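Side-chain contacts in putative TetR-family transcriptional regulator (Streptomyces coelicolor, PDB 2HXO), which probably binds DNA and regulates transcription, as expected for a member of the TetR family of helix-turn-helix regulators: residues Asp185-Ser188 and Thr189-Gly193; Glu192-Pro196 and Asp197-Phe201. All coordinates share one frame; numbering follows the deposited sequence.

In the fold
Both contacts lie in the C-terminal, tetracyclin repressor-like part of the chain, far from its middle and on the same side of it: the centre of contact 1 lies about 28 Å, and that of contact 2 about 34 Å, from the centre of the chain. Contact 1 falls on the end of helix 182-191 and just beyond it; contact 2 follows along the chain, in the loop that leads into helix 200-205. They share Glu192 and Gly193, and their centres are about 11 Å apart. Together they form the end of one helix, a loop and the start of the next, and both touch the second subunit. This peripheral part of the all-helical fold therefore contributes to the interface of the two-chain assembly, well removed from the predicted DNA-binding helix-turn-helix.

Contact 1 of 2, residues Asp185-Ser188 and Thr189-Gly193; sequences DTVS and TAWEG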
loop_
_atom_site.group_PDB
_atom_site.type_symbol
_atom_site.label_atom_id
_atom_site.label_comp_id
_atom_site.label_asym_id
_atom_site.label_seq_id
_atom_site.Cartn_x
_atom_site.Cartn_y
_atom_site.Cartn_z
ATOM N N ASP A 185 -5.674 5.818 -20.355
ATOM C CA ASP A 185 -5.433 6.009 -21.777
ATOM C C ASP A 185 -4.123 6.747 -22.020
ATOM O O ASP A 185 -3.347 6.372 -22.899
ATOM C CB ASP A 185 -6.597 6.776 -22.417
ATOM C CG ASP A 185 -6.313 7.179 -23.861
ATOM O OD1 ASP A 185 -5.834 8.318 -24.078
ATOM O OD2 ASP A 185 -6.556 6.356 -24.775
ATOM N N THR A 186 -3.881 7.793 -21.233
ATOM C CA THR A 186 -2.658 8.586 -21.356
ATOM C C THR A 186 -1.432 7.706 -21.122
ATOM O O THR A 186 -0.427 7.819 -21.826
ATOM C CB THR A 186 -2.633 9.729 -20.331
ATOM O OG1 THR A 186 -3.879 10.437 -20.375
ATOM C CG2 THR A 186 -1.495 10.692 -20.638
ATOM N N VAL A 187 -1.530 6.834 -20.121
ATOM C CA VAL A 187 -0.452 5.912 -19.776
ATOM C C VAL A 187 -0.216 4.941 -20.926
ATOM O O VAL A 187 0.921 4.727 -21.353
ATOM C CB VAL A 187 -0.802 5.078 -18.515
ATOM C CG1 VAL A 187 0.262 4.020 -18.284
ATOM C CG2 VAL A 187 -0.922 5.983 -17.299
ATOM N N SER A 188 -1.303 4.357 -21.420
ATOM C CA SER A 188 -1.230 3.400 -22.511
ATOM C C SER A 188 -0.465 3.941 -23.714
ATOM O O SER A 188 0.448 3.285 -24.224
ATOM C CB SER A 188 -2.640 2.982 -22.935
ATOM O OG SER A 188 -2.591 1.990 -23.942
ATOM N N THR A 189 -0.826 5.135 -24.175
ATOM C CA THR A 189 -0.137 5.700 -25.327
ATOM C C THR A 189 1.288 6.103 -24.966
ATOM O O THR A 189 2.222 5.838 -25.725
ATOM C CB THR A 189 -0.906 6.906 -25.927
ATOM O OG1 THR A 189 -1.391 7.749 -24.879
ATOM C CG2 THR A 189 -2.082 6.420 -26.751
ATOM N N ALA A 190 1.461 6.724 -23.802
ATOM C CA ALA A 190 2.793 7.134 -23.361
ATOM C C ALA A 190 3.755 5.948 -23.361
ATOM O O ALA A 190 4.896 6.070 -23.805
ATOM C CB ALA A 190 2.722 7.745 -21.970
ATOM N N TRP A 191 3.289 4.804 -22.857
ATOM C CA TRP A 191 4.112 3.594 -22.803
ATOM C C TRP A 191 4.393 3.061 -24.199
ATOM O O TRP A 191 5.483 2.558 -24.473
ATOM C CB TRP A 191 3.424 2.514 -21.955
ATOM C CG TRP A 191 3.565 2.746 -20.476
ATOM C CD1 TRP A 191 3.985 3.895 -19.867
ATOM C CD2 TRP A 191 3.282 1.814 -19.422
ATOM N NE1 TRP A 191 3.985 3.737 -18.506
ATOM C CE2 TRP A 191 3.559 2.472 -18.200
ATOM C CE3 TRP A 191 2.823 0.488 -19.388
ATOM C CZ2 TRP A 191 3.394 1.849 -16.953
ATOM C CZ3 TRP A 191 2.657 -0.135 -18.141
ATOM C CH2 TRP A 191 2.943 0.551 -16.945
ATOM N N GLU A 192 3.401 3.177 -25.077
ATOM C CA GLU A 192 3.538 2.728 -26.460
ATOM C C GLU A 192 4.601 3.543 -27.192
ATOM O O GLU A 192 4.907 3.274 -28.351
ATOM C CB GLU A 192 2.190 2.836 -27.186
ATOM C CG GLU A 192 1.258 1.672 -26.884
ATOM C CD GLU A 192 -0.141 1.864 -27.433
ATOM O OE1 GLU A 192 -0.906 0.873 -27.442
ATOM O OE2 GLU A 192 -0.480 2.999 -27.842
ATOM N N GLY A 193 5.161 4.534 -26.502
ATOM C CA GLY A 193 6.199 5.367 -27.080
ATOM C C GLY A 193 7.578 4.914 -26.622
ATOM O O GLY A 193 8.603 5.383 -27.124
#
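Val187 and Trp191, one helical turn apart, make the tightly packed part of this contact. Their side chains run side by side, and Val187 CG1 sits over one face of the indole, 3.7 Å from the centroid of the Trp191 five-membered ring and only 14° off its normal, a CH-pi contact. CG1 reaches that face because it is anti to the backbone N (chi1 173°). Between the same two residues, Trp191 N donates to Val187 O at 2.8 Å, one of four i to i+4 backbone bonds that run from Asp185 O to Glu192 N.

The flank carrying Thr189 is looser and more exposed. Thr189 OG1 is 3.1 Å from Asp185 O and 3.2 Å from Thr186 O, so its single proton could go to either carbonyl. Nearer the helix end, Glu192 lays its CG 3.2 Å from Ser188 O, while Ser188 OG turns to Ala206 O.

On the polar flank, Asp185 forms a salt bridge with Arg210, in the loop beyond helix 200-205. Trp191 touches Thr202 of that helix, and its ring also meets Phe129 of the second subunit, whose Pro120 packs on Val187; helix 182-191 thus has neighbours from both chains.

Contact 2 of 2, residues Glu192-Pro196 and Asp197-Phe201; sequences EGLDP and DAYPF
An Asx motif begun by Asp195, which accepts from Asp197, Ala198 and Tyr199, leads from the loop after helix 182-191 into helix 200-205, where Tyr199 takes the N-cap position. The evidence is that both the side chain and the carbonyl of Asp195 accept backbone N-H groups from the residues that follow. Asp195 OD1 takes Asp197 N at 2.9 Å, which closes the Asx turn, and Ala198 N at 3.1 Å. The two donors come in differently: OD1 offers Ala198 N its anti lone pair, on the side away from OD2, whereas Asp197 N arrives from above the carboxylate, 40° out of its plane. Both bonds are bent. With CG anti to its own backbone N (chi1 -172°), the carboxylate is carried forward to these amides, and two bonds to one oxygen restrict its rotation. Asp195 O meanwhile accepts Tyr199 N at 2.8 Å in a straighter bond, and Ala198 N adds a weak one to the same carbonyl. The carboxylate of Asp197 comes close to that of Asp195, a pairing of like charges on an exposed surface that may be mildly unfavourable.

Tyr199 OH is hydrogen-bonded to Arg127 NE of the second subunit, and Leu194 also packs on Pro126 there, so the turn takes part in the dimer contact. Behind this polar turn Leu194 packs on Tyr199. The two side chains cross obliquely, both leucine methyls lying on the same face of the ring. Leu194 CD2 is 4.1 Å from the centroid of the Tyr199 ring, 15° off its normal. Leu194 CB is 3.8 Å from Tyr199 CD1.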
loop_
_atom_site.group_PDB
_atom_site.type_symbol
_atom_site.label_atom_id
_atom_site.label_comp_id
_atom_site.label_asym_id
_atom_site.label_seq_id
_atom_site.Cartn_x
_atom_site.Cartn_y
_atom_site.Cartn_z
ATOM N N GLU A 192 3.401 3.177 -25.077
ATOM C CA GLU A 192 3.538 2.728 -26.460
ATOM C C GLU A 192 4.601 3.543 -27.192
ATOM O O GLU A 192 4.907 3.274 -28.351
ATOM C CB GLU A 192 2.190 2.836 -27.186
ATOM C CG GLU A 192 1.258 1.672 -26.884
ATOM C CD GLU A 192 -0.141 1.864 -27.433
ATOM O OE1 GLU A 192 -0.906 0.873 -27.442
ATOM O OE2 GLU A 192 -0.480 2.999 -27.842
ATOM N N GLY A 193 5.161 4.534 -26.502
ATOM C CA GLY A 193 6.199 5.367 -27.080
ATOM C C GLY A 193 7.578 4.914 -26.622
ATOM O O GLY A 193 8.603 5.383 -27.124
ATOM N N LEU A 194 7.604 3.993 -25.663
ATOM C CA LEU A 194 8.864 3.476 -25.149
ATOM C C LEU A 194 9.551 2.677 -26.246
ATOM O O LEU A 194 8.886 2.084 -27.094
ATOM C CB LEU A 194 8.608 2.592 -23.925
ATOM C CG LEU A 194 8.107 3.339 -22.683
ATOM C CD1 LEU A 194 7.678 2.361 -21.607
ATOM C CD2 LEU A 194 9.207 4.250 -22.171
ATOM N N ASP A 195 10.878 2.668 -26.241
ATOM C CA ASP A 195 11.621 1.927 -27.246
ATOM C C ASP A 195 11.270 0.438 -27.164
ATOM O O ASP A 195 11.335 -0.164 -26.094
ATOM C CB ASP A 195 13.121 2.133 -27.043
ATOM C CG ASP A 195 13.947 1.547 -28.169
ATOM O OD1 ASP A 195 14.256 0.336 -28.121
ATOM O OD2 ASP A 195 14.277 2.304 -29.111
ATOM N N PRO A 196 10.886 -0.172 -28.304
ATOM C CA PRO A 196 10.513 -1.594 -28.380
ATOM C C PRO A 196 11.629 -2.579 -28.048
ATOM O O PRO A 196 11.367 -3.691 -27.595
ATOM C CB PRO A 196 10.018 -1.748 -29.818
ATOM C CG PRO A 196 9.502 -0.366 -30.148
ATOM C CD PRO A 196 10.593 0.510 -29.578
ATOM N N ASP A 197 12.872 -2.173 -28.269
ATOM C CA ASP A 197 13.998 -3.043 -27.976
ATOM C C ASP A 197 14.410 -2.967 -26.511
ATOM O O ASP A 197 14.932 -3.934 -25.954
ATOM C CB ASP A 197 15.190 -2.676 -28.862
ATOM C CG ASP A 197 14.926 -2.936 -30.340
ATOM O OD1 ASP A 197 14.766 -4.118 -30.723
ATOM O OD2 ASP A 197 14.874 -1.954 -31.120
ATOM N N ALA A 198 14.184 -1.811 -25.890
ATOM C CA ALA A 198 14.543 -1.607 -24.491
ATOM C C ALA A 198 13.418 -2.065 -23.570
ATOM O O ALA A 198 13.667 -2.584 -22.488
ATOM C CB ALA A 198 14.854 -0.139 -24.243
ATOM N N TYR A 199 12.179 -1.886 -24.011
ATOM C CA TYR A 199 11.042 -2.288 -23.205
ATOM C C TYR A 199 10.165 -3.320 -23.901
ATOM O O TYR A 199 8.975 -3.084 -24.104
ATOM C CB TYR A 199 10.185 -1.070 -22.845
ATOM C CG TYR A 199 10.902 -0.020 -22.048
ATOM C CD1 TYR A 199 11.784 0.871 -22.662
ATOM C CD2 TYR A 199 10.680 0.110 -20.681
ATOM C CE1 TYR A 199 12.417 1.873 -21.934
ATOM C CE2 TYR A 199 11.305 1.105 -19.939
ATOM C CZ TYR A 199 12.170 1.986 -20.568
ATOM O OH TYR A 199 12.770 2.985 -19.834
ATOM N N PRO A 200 10.731 -4.487 -24.253
ATOM C CA PRO A 200 9.956 -5.537 -24.930
ATOM C C PRO A 200 8.677 -5.966 -24.211
ATOM O O PRO A 200 7.636 -6.138 -24.843
ATOM C CB PRO A 200 10.968 -6.679 -25.080
ATOM C CG PRO A 200 11.964 -6.420 -23.986
ATOM C CD PRO A 200 12.116 -4.931 -24.017
ATOM N N PHE A 201 8.750 -6.119 -22.893
ATOM C CA PHE A 201 7.592 -6.528 -22.107
ATOM C C PHE A 201 6.523 -5.447 -22.046
ATOM O O PHE A 201 5.366 -5.678 -22.396
ATOM C CB PHE A 201 8.006 -6.877 -20.676
ATOM C CG PHE A 201 6.838 -7.176 -19.776
ATOM C CD1 PHE A 201 6.254 -8.441 -19.769
ATOM C CD2 PHE A 201 6.259 -6.164 -19.012
ATOM C CE1 PHE A 201 5.109 -8.695 -19.023
ATOM C CE2 PHE A 201 5.118 -6.404 -18.266
ATOM C CZ PHE A 201 4.537 -7.671 -18.270
#